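Local coordinates for protein GCN5-related N-acetyltransferase (Sphaerobacter thermophilus, PDB 3TT2) that probably transfers acyl groups other than amino-acyl groups onto an acceptor substrate, at residues Glu207-Leu210 / Ser211-Ser215. Residues are numbered along the deposited sequence; the frame is centred on the assembly and turned at random.
Sequences ERWL and SMTQS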
loop_
_atom_site.group_PDB
_atom_site.type_symbol
_atom_site.label_atom_id
_atom_site.label_comp_id
_atom_site.label_asym_id
_atom_site.label_seq_id
_atom_site.Cartn_x
_atom_site.Cartn_y
_atom_site.Cartn_z
ATOM N N GLU A 207 7.221 -7.350 -18.869
ATOM C CA GLU A 207 7.597 -8.593 -18.216
ATOM C C GLU A 207 7.493 -8.471 -16.697
ATOM O O GLU A 207 7.047 -9.403 -16.025
ATOM C CB GLU A 207 8.987 -9.050 -18.649
ATOM C CG GLU A 207 9.073 -9.377 -20.135
ATOM C CD GLU A 207 9.182 -8.132 -21.017
ATOM O OE1 GLU A 207 9.784 -7.133 -20.566
ATOM O OE2 GLU A 207 8.666 -8.151 -22.160
ATOM N N ARG A 208 7.889 -7.317 -16.167
ATOM C CA ARG A 208 7.763 -7.031 -14.739
ATOM C C ARG A 208 6.309 -7.132 -14.309
ATOM O O ARG A 208 5.984 -7.768 -13.306
ATOM C CB ARG A 208 8.286 -5.628 -14.419
ATOM C CG ARG A 208 9.785 -5.537 -14.155
ATOM C CD ARG A 208 10.283 -4.097 -14.276
ATOM N NE ARG A 208 11.662 -3.935 -13.817
ATOM C CZ ARG A 208 12.738 -4.209 -14.548
ATOM N NH1 ARG A 208 12.605 -4.672 -15.783
ATOM N NH2 ARG A 208 13.951 -4.025 -14.041
ATOM N N TRP A 209 5.436 -6.497 -15.079
ATOM C CA TRP A 209 4.018 -6.512 -14.787
ATOM C C TRP A 209 3.470 -7.932 -14.812
ATOM O O TRP A 209 2.691 -8.316 -13.943
ATOM C CB TRP A 209 3.286 -5.632 -15.777
ATOM C CG TRP A 209 1.815 -5.596 -15.574
ATOM C CD1 TRP A 209 1.129 -4.842 -14.673
ATOM C CD2 TRP A 209 0.838 -6.341 -16.302
ATOM N NE1 TRP A 209 -0.217 -5.077 -14.791
ATOM C CE2 TRP A 209 -0.420 -5.996 -15.785
ATOM C CE3 TRP A 209 0.907 -7.271 -17.343
ATOM C CZ2 TRP A 209 -1.599 -6.545 -16.274
ATOM C CZ3 TRP A 209 -0.268 -7.816 -17.823
ATOM C CH2 TRP A 209 -1.498 -7.452 -17.294
ATOM N N LEU A 210 3.897 -8.715 -15.796
ATOM C CA LEU A 210 3.507 -10.122 -15.893
ATOM C C LEU A 210 3.847 -10.937 -14.655
ATOM O O LEU A 210 3.057 -11.761 -14.216
ATOM C CB LEU A 210 4.169 -10.784 -17.096
ATOM C CG LEU A 210 3.541 -10.543 -18.465
ATOM C CD1 LEU A 210 4.104 -11.536 -19.464
ATOM C CD2 LEU A 210 2.019 -10.635 -18.395
ATOM N N SER A 211 5.033 -10.723 -14.103
ATOM C CA SER A 211 5.477 -11.527 -12.978
ATOM C C SER A 211 4.812 -11.074 -11.693
ATOM O O SER A 211 4.630 -11.865 -10.768
ATOM C CB SER A 211 6.986 -11.441 -12.834
ATOM O OG SER A 211 7.613 -11.770 -14.058
HETATM N N MSE A 212 4.445 -9.799 -11.632
HETATM C CA MSE A 212 3.805 -9.270 -10.438
HETATM C C MSE A 212 2.358 -9.705 -10.358
HETATM O O MSE A 212 1.791 -9.851 -9.275
HETATM C CB MSE A 212 3.856 -7.751 -10.433
HETATM C CG MSE A 212 5.162 -7.166 -9.979
HETATM SE SE MSE A 212 5.003 -5.242 -9.759
HETATM C CE MSE A 212 4.706 -4.715 -11.611
ATOM N N THR A 213 1.742 -9.870 -11.515
ATOM C CA THR A 213 0.339 -10.215 -11.549
ATOM C C THR A 213 0.049 -11.696 -11.747
ATOM O O THR A 213 -1.116 -12.086 -11.766
ATOM C CB THR A 213 -0.367 -9.422 -12.620
ATOM O OG1 THR A 213 0.407 -9.505 -13.820
ATOM C CG2 THR A 213 -0.495 -7.968 -12.189
ATOM N N GLN A 214 1.092 -12.516 -11.890
ATOM C CA GLN A 214 0.924 -13.936 -12.216
ATOM C C GLN A 214 -0.072 -14.651 -11.317
ATOM O O GLN A 214 -0.884 -15.452 -11.785
ATOM C CB GLN A 214 2.249 -14.673 -12.175
ATOM C CG GLN A 214 2.100 -16.141 -12.503
ATOM C CD GLN A 214 3.427 -16.822 -12.776
ATOM O OE1 GLN A 214 4.478 -16.175 -12.817
ATOM N NE2 GLN A 214 3.385 -18.134 -12.972
ATOM N N SER A 215 -0.014 -14.351 -10.026
ATOM C CA SER A 215 -0.978 -14.893 -9.087
ATOM C C SER A 215 -2.385 -14.416 -9.425
ATOM O O SER A 215 -3.284 -15.231 -9.619
ATOM C CB SER A 215 -0.622 -14.474 -7.668
ATOM O OG SER A 215 -0.799 -13.077 -7.522
#
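Thr213 sits one helical turn after Trp209 and meets it twice, through the backbone carbonyl and through the indole. Starting at CB, which lies 3.5 Å from Trp209 O, the side chain divides. The hydroxyl branch donates from OG1 to Trp209 O, while the backbone N of Thr213 makes the regular i to i+4 helix bond to the same oxygen at 3.0 Å. The two donors come in from opposite faces of the carbonyl plane, OG1 tilted 31° out of it. With chi1 at 48°, OG1 is tucked between the backbone N and the carbonyl carbon of its own residue, which turns it back toward the preceding turn. There OG1 also stands 4.0 Å above the plane of the Trp209 ring, over its centre. The methyl branch, CG2, lies over the same face: it is 4.2 Å from the centroid of the five-membered ring, a CH-pi contact, and 3.9 Å from Trp209 NE1. In place of Thr213, an alanine here would probably leave Trp209 O without its hydroxyl donor, Arg217 NE without that acceptor, and the five-membered ring without its methyl contact.

Ser211 repeats the pattern on the exposed side, OG and N both donating to Glu207 O from opposite faces, OG at 3.1 Å. Selenomethionine Met212 bends at chi3, bringing CE to 3.7 Å from Trp209 CA.

All this lies on helix 206-213 in the C-terminal GNAT-family region. The ring of Tyr188, from helix 184-194, meets the Trp209 indole at about 50°, and Arg217 hydrogen-bonds both Thr213 OG1 and Leu210 O. The chemistry is that of a threonine folded back on its own helix: its buried hydroxyl gives to a main-chain carbonyl and receives from an arginine, while its methyl packs on the aromatic ring.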